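Local coordinates for protein salicylate 5-hydroxylase, large oxygenase component (Ralstonia sp., PDB 7C8Z) that forms the large oxygenase component of a multicomponent system that hydroxylates salicylate at position 5 to give gentisate, using a [2Fe-2S] cluster and an iron ion, at residues S42-P45 and F46-T50; G229-K232 and L233-N237; T324-F327 and P328-I332; V409-M412 and G413-I417. All blocks are in the same frame, centred on the assembly; numbering follows the deposited sequence.

Contact 1 of 4, residues S42-P45 and F46-T50; sequences SRVP and FWAYT
Pro45 lies over one face of the Trp47 indole, and this is the tightly packed part of the contact. Its CB sits 3.6 Å from the centroid of the five-membered ring, 24° off the ring normal, a CH-pi arrangement, while Pro45 CG lies 3.5 Å from Trp47 CZ2 on the six-membered ring. The indole is brought there because Trp47 CG stands between the backbone N and the carbonyl carbon (chi1 49°), which folds the ring back toward the preceding proline. The backbone closes the same bend: Ala48 N donates to Pro45 O at 3.1 Å, arriving above the carbonyl plane, and the angles of Phe46 and Trp47 are those of a type I beta turn. A second turn overlaps it, with Tyr49 N bonded to Phe46 O at 3.0 Å. The other part of the contact is looser. Val44 turns CG1 anti to its own N, and this single methyl comes within 3.6 Å of Tyr49 OH and 3.8 Å of both Tyr49 CE2 and Ala48 CB, the valine and tyrosine side chains crossing at about a right angle. Pro45 CG and Ala48 CB are 4.5 Å apart, barely touching. Toward solvent, Arg43 and Thr50 are partly exposed. Tyr49 OH bonds to Glu236, Arg43 NE forms a salt bridge with Glu411, and Phe46 packs against Gly114 of the second subunit. The chain here leads into helix 52-63; Tyr49 stacks on Phe400 of helix 387-402, and Val44 and Tyr49 rest on Tyr433 of helix 427-440.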
ATOM      1  N   SER A  42     -13.311   8.295  34.431  1.00 66.86           N
ATOM      2  CA  SER A  42     -14.054   9.326  33.716  1.00 65.10           C
ATOM      3  C   SER A  42     -13.189  10.115  32.748  1.00 58.71           C
ATOM      4  O   SER A  42     -13.701  11.004  32.060  1.00 49.98           O
ATOM      5  CB  SER A  42     -14.735  10.275  34.696  1.00 61.78           C
ATOM      6  OG  SER A  42     -15.638   9.565  35.521  1.00 78.51           O
ATOM      7  N   ARG A  43     -11.896   9.814  32.677  1.00 48.68           N
ATOM      8  CA  ARG A  43     -10.996  10.446  31.718  1.00 55.08           C
ATOM      9  C   ARG A  43     -10.052   9.367  31.209  1.00 66.54           C
ATOM     10  O   ARG A  43      -9.214   8.869  31.968  1.00 70.13           O
ATOM     11  CB  ARG A  43     -10.222  11.607  32.348  1.00 53.47           C
ATOM     12  CG  ARG A  43     -11.083  12.619  33.099  1.00 61.31           C
ATOM     13  CD  ARG A  43     -10.812  14.047  32.651  1.00 61.18           C
ATOM     14  NE  ARG A  43     -11.882  14.963  33.041  1.00 59.38           N
ATOM     15  CZ  ARG A  43     -11.705  16.257  33.301  1.00 60.96           C
ATOM     16  NH1 ARG A  43     -10.495  16.794  33.217  1.00 56.37           N
ATOM     17  NH2 ARG A  43     -12.740  17.016  33.644  1.00 47.40           N
ATOM     18  N   VAL A  44     -10.192   9.001  29.939  1.00 60.52           N
ATOM     19  CA  VAL A  44      -9.337   7.996  29.315  1.00 49.75           C
ATOM     20  C   VAL A  44      -8.198   8.725  28.611  1.00 47.90           C
ATOM     21  O   VAL A  44      -8.465   9.540  27.716  1.00 52.06           O
ATOM     22  CB  VAL A  44     -10.116   7.123  28.323  1.00 39.76           C
ATOM     23  CG1 VAL A  44      -9.211   6.060  27.738  1.00 34.00           C
ATOM     24  CG2 VAL A  44     -11.307   6.484  29.004  1.00 49.36           C
ATOM     25  N   PRO A  45      -6.942   8.456  28.958  1.00 54.07           N
ATOM     26  CA  PRO A  45      -5.833   9.109  28.259  1.00 46.07           C
ATOM     27  C   PRO A  45      -5.742   8.641  26.817  1.00 47.34           C
ATOM     28  O   PRO A  45      -6.094   7.506  26.482  1.00 48.93           O
ATOM     29  CB  PRO A  45      -4.603   8.675  29.060  1.00 49.26           C
ATOM     30  CG  PRO A  45      -5.009   7.391  29.696  1.00 56.15           C
ATOM     31  CD  PRO A  45      -6.470   7.541  30.010  1.00 61.82           C
ATOM     32  N   PHE A  46      -5.251   9.536  25.958  1.00 51.24           N
ATOM     33  CA  PHE A  46      -5.162   9.211  24.538  1.00 48.69           C
ATOM     34  C   PHE A  46      -4.249   8.017  24.292  1.00 42.28           C
ATOM     35  O   PHE A  46      -4.511   7.218  23.385  1.00 48.60           O
ATOM     36  CB  PHE A  46      -4.667  10.425  23.749  1.00 51.34           C
ATOM     37  CG  PHE A  46      -5.718  11.477  23.518  1.00 49.85           C
ATOM     38  CD1 PHE A  46      -6.961  11.390  24.126  1.00 47.35           C
ATOM     39  CD2 PHE A  46      -5.459  12.557  22.691  1.00 40.94           C
ATOM     40  CE1 PHE A  46      -7.923  12.362  23.913  1.00 45.62           C
ATOM     41  CE2 PHE A  46      -6.415  13.528  22.477  1.00 41.07           C
ATOM     42  CZ  PHE A  46      -7.649  13.430  23.089  1.00 40.62           C
ATOM     43  N   TRP A  47      -3.196   7.857  25.098  1.00 33.98           N
ATOM     44  CA  TRP A  47      -2.264   6.760  24.866  1.00 38.43           C
ATOM     45  C   TRP A  47      -2.870   5.389  25.151  1.00 46.90           C
ATOM     46  O   TRP A  47      -2.233   4.378  24.836  1.00 49.10           O
ATOM     47  CB  TRP A  47      -0.977   6.951  25.679  1.00 46.47           C
ATOM     48  CG  TRP A  47      -1.163   7.275  27.124  1.00 51.55           C
ATOM     49  CD1 TRP A  47      -1.124   8.512  27.696  1.00 46.33           C
ATOM     50  CD2 TRP A  47      -1.383   6.345  28.192  1.00 56.61           C
ATOM     51  NE1 TRP A  47      -1.319   8.413  29.053  1.00 53.48           N
ATOM     52  CE2 TRP A  47      -1.481   7.093  29.383  1.00 60.24           C
ATOM     53  CE3 TRP A  47      -1.515   4.953  28.256  1.00 49.54           C
ATOM     54  CZ2 TRP A  47      -1.703   6.498  30.624  1.00 57.92           C
ATOM     55  CZ3 TRP A  47      -1.737   4.366  29.487  1.00 60.94           C
ATOM     56  CH2 TRP A  47      -1.828   5.137  30.656  1.00 55.33           C
ATOM     57  N   ALA A  48      -4.056   5.322  25.763  1.00 42.35           N
ATOM     58  CA  ALA A  48      -4.755   4.045  25.871  1.00 42.49           C
ATOM     59  C   ALA A  48      -5.141   3.486  24.504  1.00 50.15           C
ATOM     60  O   ALA A  48      -5.403   2.282  24.388  1.00 45.41           O
ATOM     61  CB  ALA A  48      -6.003   4.196  26.742  1.00 38.70           C
ATOM     62  N   TYR A  49      -5.173   4.326  23.469  1.00 37.67           N
ATOM     63  CA  TYR A  49      -5.518   3.902  22.120  1.00 40.22           C
ATOM     64  C   TYR A  49      -4.327   3.837  21.177  1.00 46.60           C
ATOM     65  O   TYR A  49      -4.471   3.324  20.063  1.00 47.26           O
ATOM     66  CB  TYR A  49      -6.570   4.844  21.510  1.00 45.34           C
ATOM     67  CG  TYR A  49      -7.783   5.097  22.381  1.00 46.12           C
ATOM     68  CD1 TYR A  49      -8.873   4.237  22.356  1.00 37.36           C
ATOM     69  CD2 TYR A  49      -7.844   6.210  23.219  1.00 52.73           C
ATOM     70  CE1 TYR A  49      -9.983   4.468  23.145  1.00 39.95           C
ATOM     71  CE2 TYR A  49      -8.952   6.449  24.011  1.00 47.42           C
ATOM     72  CZ  TYR A  49     -10.018   5.575  23.970  1.00 43.66           C
ATOM     73  OH  TYR A  49     -11.121   5.808  24.754  1.00 54.54           O
ATOM     74  N   THR A  50      -3.168   4.360  21.575  1.00 40.41           N
ATOM     75  CA  THR A  50      -2.046   4.530  20.665  1.00 34.52           C
ATOM     76  C   THR A  50      -0.819   3.693  21.008  1.00 43.71           C
ATOM     77  O   THR A  50       0.166   3.747  20.263  1.00 36.84           O
ATOM     78  CB  THR A  50      -1.639   6.010  20.612  1.00 46.21           C
ATOM     79  OG1 THR A  50      -1.170   6.420  21.902  1.00 45.84           O
ATOM     80  CG2 THR A  50      -2.823   6.880  20.209  1.00 43.19           C
TER

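Contact 2 of 4, residues G229-K232 and L233-N237; sequences GNWK and LMQEN
Glu236 N reaches back to Lys232 O at 2.9 Å in a nearly straight bond (167°). That bond belongs to the first turn of helix 232-238, which an Asx turn leads in: Asn230 OD1 accepts from Lys232 N at 3.1 Å, a capping bond. Lys232 NZ adds a weak bond to the same OD1, and its stronger partners are Glu58, by a salt bridge, and Ala48 O. The lysine gets there by bending at chi3 and chi4, and Lys232 CG rides 3.5 Å above one face of the Trp231 indole. Two further backbone bonds, each from a residue to the one three before it, wind the chain into the helix: Leu233 N to Asn230 O and Met234 N to Trp231 O, each 2.9 Å, both donors lying above the carbonyl plane. The buried polar ends are met outside the turn as well: two tyrosine hydroxyls, Tyr49 OH and Tyr433 OH, grip Glu236 OE2, Trp231 NE1 bonds to Glu58, and Asn230 ND2 to His349 O. Facing the active site, the Met234 side chain is about 8 Å from the bound iron, and Asn237 ND2 makes a weak bond to the iron ligand Asp389. Across the turn Gln235, bent at chi2, sets its amide plane 78° from the indole, and its CG approaches Trp231 CZ3 obliquely at 4.1 Å.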
ATOM      1  N   GLY A 229      -9.098   2.355  13.334  1.00 46.41           N
ATOM      2  CA  GLY A 229      -9.090   2.891  14.678  1.00 37.64           C
ATOM      3  C   GLY A 229      -8.893   1.779  15.691  1.00 46.28           C
ATOM      4  O   GLY A 229      -9.041   0.595  15.372  1.00 39.09           O
ATOM      5  N   ASN A 230      -8.588   2.175  16.929  1.00 31.70           N
ATOM      6  CA  ASN A 230      -8.403   1.185  17.982  1.00 30.73           C
ATOM      7  C   ASN A 230      -9.703   0.436  18.231  1.00 33.41           C
ATOM      8  O   ASN A 230     -10.784   1.031  18.277  1.00 37.28           O
ATOM      9  CB  ASN A 230      -7.925   1.846  19.273  1.00 44.77           C
ATOM     10  CG  ASN A 230      -7.524   0.831  20.333  1.00 39.96           C
ATOM     11  OD1 ASN A 230      -8.348   0.401  21.138  1.00 47.58           O
ATOM     12  ND2 ASN A 230      -6.256   0.443  20.335  1.00 52.30           N
ATOM     13  N   TRP A 231      -9.584  -0.878  18.428  1.00 31.49           N
ATOM     14  CA  TRP A 231     -10.763  -1.735  18.501  1.00 28.88           C
ATOM     15  C   TRP A 231     -11.701  -1.320  19.623  1.00 31.86           C
ATOM     16  O   TRP A 231     -12.924  -1.453  19.488  1.00 39.88           O
ATOM     17  CB  TRP A 231     -10.334  -3.189  18.672  1.00 50.83           C
ATOM     18  CG  TRP A 231      -9.693  -3.450  19.992  1.00 51.14           C
ATOM     19  CD1 TRP A 231      -8.370  -3.323  20.303  1.00 46.19           C
ATOM     20  CD2 TRP A 231     -10.350  -3.873  21.188  1.00 46.14           C
ATOM     21  NE1 TRP A 231      -8.162  -3.643  21.621  1.00 47.91           N
ATOM     22  CE2 TRP A 231      -9.363  -3.984  22.189  1.00 45.40           C
ATOM     23  CE3 TRP A 231     -11.677  -4.166  21.513  1.00 45.65           C
ATOM     24  CZ2 TRP A 231      -9.660  -4.377  23.489  1.00 42.69           C
ATOM     25  CZ3 TRP A 231     -11.971  -4.558  22.804  1.00 59.49           C
ATOM     26  CH2 TRP A 231     -10.967  -4.660  23.777  1.00 59.91           C
ATOM     27  N   LYS A 232     -11.149  -0.826  20.738  1.00 37.50           N
ATOM     28  CA  LYS A 232     -11.974  -0.395  21.864  1.00 35.04           C
ATOM     29  C   LYS A 232     -13.011   0.636  21.434  1.00 37.46           C
ATOM     30  O   LYS A 232     -14.143   0.641  21.939  1.00 40.31           O
ATOM     31  CB  LYS A 232     -11.085   0.164  22.973  1.00 36.34           C
ATOM     32  CG  LYS A 232     -10.175  -0.874  23.607  1.00 45.78           C
ATOM     33  CD  LYS A 232      -9.595  -0.382  24.923  1.00 41.45           C
ATOM     34  CE  LYS A 232      -8.554   0.701  24.692  1.00 48.44           C
ATOM     35  NZ  LYS A 232      -7.256   0.157  24.196  1.00 35.50           N
ATOM     36  N   LEU A 233     -12.649   1.500  20.478  1.00 40.40           N
ATOM     37  CA  LEU A 233     -13.571   2.535  20.019  1.00 40.07           C
ATOM     38  C   LEU A 233     -14.870   1.946  19.486  1.00 33.77           C
ATOM     39  O   LEU A 233     -15.914   2.606  19.536  1.00 44.70           O
ATOM     40  CB  LEU A 233     -12.907   3.388  18.942  1.00 27.94           C
ATOM     41  CG  LEU A 233     -11.885   4.393  19.454  1.00 35.23           C
ATOM     42  CD1 LEU A 233     -11.247   5.126  18.286  1.00 39.89           C
ATOM     43  CD2 LEU A 233     -12.540   5.362  20.414  1.00 37.42           C
ATOM     44  N   MET A 234     -14.840   0.710  18.985  1.00 28.86           N
ATOM     45  CA  MET A 234     -16.078   0.088  18.532  1.00 39.89           C
ATOM     46  C   MET A 234     -16.952  -0.295  19.717  1.00 39.64           C
ATOM     47  O   MET A 234     -18.155  -0.004  19.737  1.00 44.87           O
ATOM     48  CB  MET A 234     -15.779  -1.131  17.661  1.00 44.85           C
ATOM     49  CG  MET A 234     -17.025  -1.800  17.093  1.00 44.27           C
ATOM     50  SD  MET A 234     -18.248  -0.619  16.490  1.00 44.97           S
ATOM     51  CE  MET A 234     -17.605  -0.213  14.867  1.00 35.78           C
ATOM     52  N   GLN A 235     -16.355  -0.928  20.730  1.00 50.48           N
ATOM     53  CA  GLN A 235     -17.102  -1.239  21.945  1.00 49.06           C
ATOM     54  C   GLN A 235     -17.706   0.022  22.544  1.00 36.28           C
ATOM     55  O   GLN A 235     -18.920   0.096  22.779  1.00 46.02           O
ATOM     56  CB  GLN A 235     -16.194  -1.954  22.946  1.00 38.13           C
ATOM     57  CG  GLN A 235     -15.943  -3.411  22.587  1.00 36.96           C
ATOM     58  CD  GLN A 235     -17.148  -4.294  22.878  1.00 58.57           C
ATOM     59  OE1 GLN A 235     -18.079  -3.883  23.573  1.00 53.40           O
ATOM     60  NE2 GLN A 235     -17.138  -5.512  22.339  1.00 49.97           N
ATOM     61  N   GLU A 236     -16.871   1.041  22.760  1.00 42.76           N
ATOM     62  CA  GLU A 236     -17.361   2.345  23.190  1.00 38.90           C
ATOM     63  C   GLU A 236     -18.561   2.780  22.364  1.00 49.35           C
ATOM     64  O   GLU A 236     -19.587   3.201  22.911  1.00 44.48           O
ATOM     65  CB  GLU A 236     -16.253   3.390  23.068  1.00 34.72           C
ATOM     66  CG  GLU A 236     -15.100   3.225  24.021  1.00 48.77           C
ATOM     67  CD  GLU A 236     -14.098   4.352  23.891  1.00 42.92           C
ATOM     68  OE1 GLU A 236     -14.470   5.426  23.375  1.00 56.42           O
ATOM     69  OE2 GLU A 236     -12.935   4.164  24.299  1.00 58.59           O
ATOM     70  N   ASN A 237     -18.462   2.639  21.038  1.00 45.57           N
ATOM     71  CA  ASN A 237     -19.501   3.189  20.175  1.00 53.26           C
ATOM     72  C   ASN A 237     -20.844   2.521  20.432  1.00 50.20           C
ATOM     73  O   ASN A 237     -21.889   3.172  20.325  1.00 48.15           O
ATOM     74  CB  ASN A 237     -19.097   3.045  18.705  1.00 47.04           C
ATOM     75  CG  ASN A 237     -20.023   3.801  17.770  1.00 38.94           C
ATOM     76  OD1 ASN A 237     -19.883   5.008  17.579  1.00 51.90           O
ATOM     77  ND2 ASN A 237     -20.977   3.093  17.184  1.00 37.59           N
TER

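Contact 3 of 4, residues T324-F327 and P328-I332; sequences TTIF and PSVII
Val330 holds CG1 between its backbone N and carbonyl carbon (chi1 79°), which brings that methyl to 3.7 Å from Ile326 CB, while Ile326, with CG1 anti to its carbonyl carbon and the chain extended beyond, carries its CD1 toward Ile332. They are partners in a beta hairpin of strands 321-326 and 330-335, whose short segments run antiparallel at 155°. Thr324 and Ile332 form a hydrogen-bonded pair, with Thr324 N to Ile332 O at 2.9 Å and Ile332 N to Thr324 O at 2.8 Å. Near the turn Ser329 and Val330 both face Ile326, a classic beta bulge: Ile326 O accepts from Val330 N at 3.1 Å and weakly from Ser329 N. On the face holding Ile326, Val330 and Ile332, the CD1 methyls of Ile326 and Ile332 meet at 3.9 Å, and Leu200 and Phe208 of helix 196-211 pack on Ile326. On the other face Thr325 CG2 lies alongside Ile331 CG1, next to helix 232-238, and Thr325 OG1 bonds to Lys239. A cis peptide before Pro328 shapes the loop and brings the proline over the Phe327 ring, Pro328 CB lying 3.9 Å from its centroid, 23° off the normal.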
ATOM      1  N   THR A 324     -26.369  -5.226  22.241  1.00 48.76           N
ATOM      2  CA  THR A 324     -25.697  -5.965  23.304  1.00 46.83           C
ATOM      3  C   THR A 324     -24.221  -6.127  22.966  1.00 45.33           C
ATOM      4  O   THR A 324     -23.875  -6.753  21.961  1.00 38.47           O
ATOM      5  CB  THR A 324     -26.353  -7.329  23.512  1.00 43.85           C
ATOM      6  OG1 THR A 324     -27.716  -7.139  23.899  1.00 60.14           O
ATOM      7  CG2 THR A 324     -25.623  -8.123  24.596  1.00 39.98           C
ATOM      8  N   THR A 325     -23.358  -5.547  23.790  1.00 34.15           N
ATOM      9  CA  THR A 325     -21.917  -5.689  23.635  1.00 38.37           C
ATOM     10  C   THR A 325     -21.419  -6.816  24.532  1.00 48.38           C
ATOM     11  O   THR A 325     -21.558  -6.739  25.761  1.00 63.65           O
ATOM     12  CB  THR A 325     -21.196  -4.383  23.968  1.00 46.44           C
ATOM     13  OG1 THR A 325     -21.760  -3.804  25.154  1.00 40.46           O
ATOM     14  CG2 THR A 325     -21.323  -3.404  22.814  1.00 28.92           C
ATOM     15  N   ILE A 326     -20.859  -7.859  23.918  1.00 44.99           N
ATOM     16  CA  ILE A 326     -20.193  -8.937  24.638  1.00 42.11           C
ATOM     17  C   ILE A 326     -18.691  -8.731  24.476  1.00 30.94           C
ATOM     18  O   ILE A 326     -18.135  -8.891  23.377  1.00 38.65           O
ATOM     19  CB  ILE A 326     -20.636 -10.322  24.147  1.00 49.33           C
ATOM     20  CG1 ILE A 326     -22.116 -10.539  24.465  1.00 48.89           C
ATOM     21  CG2 ILE A 326     -19.797 -11.412  24.803  1.00 33.88           C
ATOM     22  CD1 ILE A 326     -22.641 -11.887  24.040  1.00 48.99           C
ATOM     23  N   PHE A 327     -18.060  -8.361  25.588  1.00 44.40           N
ATOM     24  CA  PHE A 327     -16.656  -7.983  25.618  1.00 47.46           C
ATOM     25  C   PHE A 327     -15.770  -9.217  25.471  1.00 41.80           C
ATOM     26  O   PHE A 327     -16.033 -10.249  26.094  1.00 42.68           O
ATOM     27  CB  PHE A 327     -16.351  -7.275  26.941  1.00 42.84           C
ATOM     28  CG  PHE A 327     -15.256  -6.245  26.857  1.00 46.59           C
ATOM     29  CD1 PHE A 327     -15.496  -5.000  26.297  1.00 58.63           C
ATOM     30  CD2 PHE A 327     -13.994  -6.516  27.366  1.00 34.63           C
ATOM     31  CE1 PHE A 327     -14.494  -4.045  26.236  1.00 48.73           C
ATOM     32  CE2 PHE A 327     -12.989  -5.571  27.305  1.00 34.51           C
ATOM     33  CZ  PHE A 327     -13.239  -4.332  26.740  1.00 42.34           C
ATOM     34  N   PRO A 328     -14.681  -9.129  24.696  1.00 49.13           N
ATOM     35  CA  PRO A 328     -14.310  -7.913  23.970  1.00 53.96           C
ATOM     36  C   PRO A 328     -14.587  -7.997  22.476  1.00 46.86           C
ATOM     37  O   PRO A 328     -14.224  -7.081  21.738  1.00 48.26           O
ATOM     38  CB  PRO A 328     -12.806  -7.840  24.208  1.00 46.79           C
ATOM     39  CG  PRO A 328     -12.391  -9.303  24.157  1.00 36.25           C
ATOM     40  CD  PRO A 328     -13.594 -10.124  24.640  1.00 52.33           C
ATOM     41  N   SER A 329     -15.231  -9.078  22.036  1.00 32.80           N
ATOM     42  CA  SER A 329     -15.133  -9.478  20.645  1.00 31.94           C
ATOM     43  C   SER A 329     -16.363  -9.199  19.796  1.00 40.59           C
ATOM     44  O   SER A 329     -16.228  -9.147  18.570  1.00 44.66           O
ATOM     45  CB  SER A 329     -14.810 -10.977  20.542  1.00 44.10           C
ATOM     46  OG  SER A 329     -15.991 -11.760  20.470  1.00 40.69           O
ATOM     47  N   VAL A 330     -17.558  -9.043  20.373  1.00 44.42           N
ATOM     48  CA  VAL A 330     -18.732  -9.060  19.508  1.00 37.55           C
ATOM     49  C   VAL A 330     -19.823  -8.106  19.969  1.00 39.04           C
ATOM     50  O   VAL A 330     -19.919  -7.731  21.140  1.00 38.66           O
ATOM     51  CB  VAL A 330     -19.301 -10.493  19.363  1.00 46.89           C
ATOM     52  CG1 VAL A 330     -20.135 -10.881  20.573  1.00 60.48           C
ATOM     53  CG2 VAL A 330     -20.094 -10.637  18.059  1.00 38.12           C
ATOM     54  N   ILE A 331     -20.641  -7.708  18.998  1.00 43.16           N
ATOM     55  CA  ILE A 331     -21.878  -6.983  19.226  1.00 37.07           C
ATOM     56  C   ILE A 331     -23.015  -7.810  18.647  1.00 46.88           C
ATOM     57  O   ILE A 331     -22.913  -8.306  17.521  1.00 53.60           O
ATOM     58  CB  ILE A 331     -21.840  -5.591  18.576  1.00 32.94           C
ATOM     59  CG1 ILE A 331     -20.839  -4.699  19.305  1.00 37.67           C
ATOM     60  CG2 ILE A 331     -23.233  -4.963  18.562  1.00 39.30           C
ATOM     61  CD1 ILE A 331     -19.993  -3.865  18.380  1.00 41.13           C
ATOM     62  N   ILE A 332     -24.093  -7.957  19.408  1.00 51.24           N
ATOM     63  CA  ILE A 332     -25.334  -8.535  18.916  1.00 40.74           C
ATOM     64  C   ILE A 332     -26.298  -7.377  18.739  1.00 41.94           C
ATOM     65  O   ILE A 332     -26.639  -6.683  19.705  1.00 60.27           O
ATOM     66  CB  ILE A 332     -25.901  -9.597  19.872  1.00 40.90           C
ATOM     67  CG1 ILE A 332     -25.153 -10.919  19.712  1.00 39.39           C
ATOM     68  CG2 ILE A 332     -27.376  -9.818  19.596  1.00 55.68           C
ATOM     69  CD1 ILE A 332     -23.833 -10.974  20.444  1.00 46.98           C
TER

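Contact 4 of 4, residues V409-M412 and G413-I417; sequences VIEM and GGHEI
Glu411 and Gly414 are the ends of a type II beta turn, closed by a backbone bond from Gly414 N to Glu411 O at 2.9 Å; the donor stands above the carbonyl plane and the bond is bent, with 140° at the hydrogen. Gly413, in the third position, has the positive phi (77°) that this turn type needs. A CA-H...O contact from Glu411 CA to Gly414 O, 3.6 Å, accompanies the closing bond. Among polar side chains, the Glu411 carboxylate approaches the His415 ring obliquely, with Glu411 OE1 4.7 Å from His415 NE2, too far for a bond; its OE2 is engaged by Arg43. Outside the turn, Arg430 of helix 427-440 donates to Met412 O and Glu416 O, and Met412 N bonds to Glu426. The loop also forms part of the subunit interface: Val409 and Gly413 make backbone bonds to the second subunit, and Ile410 packs on Arg113 of that subunit, which lies beside its [2Fe-2S] cluster. Packing within the turn is slight: Met412, bent at chi2 and chi3, curls back over the next peptide until its SD is 3.5 Å from Gly413 N.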
ATOM      1  N   VAL A 409     -12.846  12.947  27.906  1.00 65.76           N
ATOM      2  CA  VAL A 409     -13.694  13.314  29.031  1.00 59.33           C
ATOM      3  C   VAL A 409     -15.001  12.563  28.845  1.00 55.06           C
ATOM      4  O   VAL A 409     -15.837  12.953  28.021  1.00 51.71           O
ATOM      5  CB  VAL A 409     -13.936  14.826  29.121  1.00 62.28           C
ATOM      6  CG1 VAL A 409     -14.696  15.162  30.402  1.00 57.12           C
ATOM      7  CG2 VAL A 409     -12.622  15.593  29.050  1.00 57.02           C
ATOM      8  N   ILE A 410     -15.172  11.469  29.581  1.00 55.07           N
ATOM      9  CA  ILE A 410     -16.443  10.764  29.548  1.00 64.38           C
ATOM     10  C   ILE A 410     -17.102  10.967  30.903  1.00 61.86           C
ATOM     11  O   ILE A 410     -17.095  10.077  31.761  1.00 59.08           O
ATOM     12  CB  ILE A 410     -16.245   9.273  29.216  1.00 55.93           C
ATOM     13  CG1 ILE A 410     -15.012   8.719  29.933  1.00 56.99           C
ATOM     14  CG2 ILE A 410     -16.076   9.079  27.723  1.00 49.36           C
ATOM     15  CD1 ILE A 410     -14.901   7.212  29.872  1.00 68.74           C
ATOM     16  N   GLU A 411     -17.707  12.137  31.083  1.00 55.08           N
ATOM     17  CA  GLU A 411     -18.285  12.537  32.358  1.00 55.99           C
ATOM     18  C   GLU A 411     -19.786  12.733  32.262  1.00 54.67           C
ATOM     19  O   GLU A 411     -20.404  13.218  33.216  1.00 50.00           O
ATOM     20  CB  GLU A 411     -17.616  13.812  32.876  1.00 58.11           C
ATOM     21  CG  GLU A 411     -16.218  13.587  33.423  1.00 64.03           C
ATOM     22  CD  GLU A 411     -15.570  14.867  33.897  1.00 71.30           C
ATOM     23  OE1 GLU A 411     -16.290  15.878  34.037  1.00 72.51           O
ATOM     24  OE2 GLU A 411     -14.344  14.860  34.131  1.00 76.88           O
ATOM     25  N   MET A 412     -20.389  12.367  31.138  1.00 60.27           N
ATOM     26  CA  MET A 412     -21.820  12.547  30.979  1.00 53.67           C
ATOM     27  C   MET A 412     -22.543  11.584  31.906  1.00 49.00           C
ATOM     28  O   MET A 412     -22.226  10.392  31.947  1.00 58.16           O
ATOM     29  CB  MET A 412     -22.228  12.307  29.529  1.00 50.62           C
ATOM     30  CG  MET A 412     -23.663  12.632  29.263  1.00 55.08           C
ATOM     31  SD  MET A 412     -24.002  14.260  29.938  1.00 58.61           S
ATOM     32  CE  MET A 412     -25.133  14.872  28.716  1.00 55.15           C
ATOM     33  N   GLY A 413     -23.513  12.103  32.651  1.00 53.71           N
ATOM     34  CA  GLY A 413     -24.122  11.342  33.717  1.00 47.60           C
ATOM     35  C   GLY A 413     -23.287  11.247  34.973  1.00 50.22           C
ATOM     36  O   GLY A 413     -23.600  10.429  35.846  1.00 61.22           O
ATOM     37  N   GLY A 414     -22.234  12.049  35.094  1.00 46.13           N
ATOM     38  CA  GLY A 414     -21.422  12.027  36.293  1.00 56.05           C
ATOM     39  C   GLY A 414     -20.232  11.095  36.216  1.00 65.62           C
ATOM     40  O   GLY A 414     -19.703  10.826  35.135  1.00 70.50           O
ATOM     41  N   HIS A 415     -19.801  10.607  37.377  1.00 63.09           N
ATOM     42  CA  HIS A 415     -18.728   9.632  37.485  1.00 58.58           C
ATOM     43  C   HIS A 415     -19.249   8.257  37.875  1.00 60.06           C
ATOM     44  O   HIS A 415     -18.453   7.323  38.028  1.00 53.19           O
ATOM     45  CB  HIS A 415     -17.682  10.100  38.507  1.00 59.65           C
ATOM     46  CG  HIS A 415     -17.227  11.511  38.305  1.00 66.59           C
ATOM     47  ND1 HIS A 415     -15.988  11.823  37.787  1.00 76.71           N
ATOM     48  CD2 HIS A 415     -17.837  12.693  38.559  1.00 75.96           C
ATOM     49  CE1 HIS A 415     -15.858  13.137  37.724  1.00 81.61           C
ATOM     50  NE2 HIS A 415     -16.966  13.688  38.188  1.00 75.31           N
ATOM     51  N   GLU A 416     -20.562   8.113  38.034  1.00 63.44           N
ATOM     52  CA  GLU A 416     -21.151   6.864  38.491  1.00 74.63           C
ATOM     53  C   GLU A 416     -21.062   5.786  37.414  1.00 64.13           C
ATOM     54  O   GLU A 416     -21.122   6.064  36.213  1.00 61.11           O
ATOM     55  CB  GLU A 416     -22.612   7.102  38.888  1.00 79.40           C
ATOM     56  CG  GLU A 416     -23.398   5.872  39.328  1.00 80.40           C
ATOM     57  CD  GLU A 416     -24.815   5.851  38.765  1.00 82.47           C
ATOM     58  OE1 GLU A 416     -24.973   5.676  37.535  1.00 76.34           O
ATOM     59  OE2 GLU A 416     -25.771   6.014  39.554  1.00 77.54           O
ATOM     60  N   ILE A 417     -20.892   4.544  37.862  1.00 53.57           N
ATOM     61  CA  ILE A 417     -20.920   3.364  37.006  1.00 45.52           C
ATOM     62  C   ILE A 417     -22.085   2.502  37.471  1.00 48.43           C
ATOM     63  O   ILE A 417     -22.042   1.938  38.571  1.00 64.19           O
ATOM     64  CB  ILE A 417     -19.600   2.584  37.062  1.00 44.81           C
ATOM     65  CG1 ILE A 417     -18.438   3.462  36.595  1.00 49.03           C
ATOM     66  CG2 ILE A 417     -19.698   1.312  36.239  1.00 44.02           C
ATOM     67  CD1 ILE A 417     -17.073   2.826  36.776  1.00 46.69           C
TER

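Overall arrangement
The contacts come in series along the chain, 1 to 4, yet contact 1 touches both 2 and 4, and 2 also touches 3; contact 3 touches neither 1 nor 4, and 2 does not touch 4. Centres of 2 and 3 are about 11 Å apart, 1 and 2 about 12 Å, and 1 and 4 about 15 Å. Contact 3 is a hairpin of the seven-stranded antiparallel sheet of the catalytic domain, and contact 2 opens the helix packed against it. Helices 387-402 and 427-440 pack around contacts 1 and 2. Contacts 1 and 4 meet the second subunit, consistent with a run of contacts from the iron-bearing core to the interface with the neighbour's Rieske region.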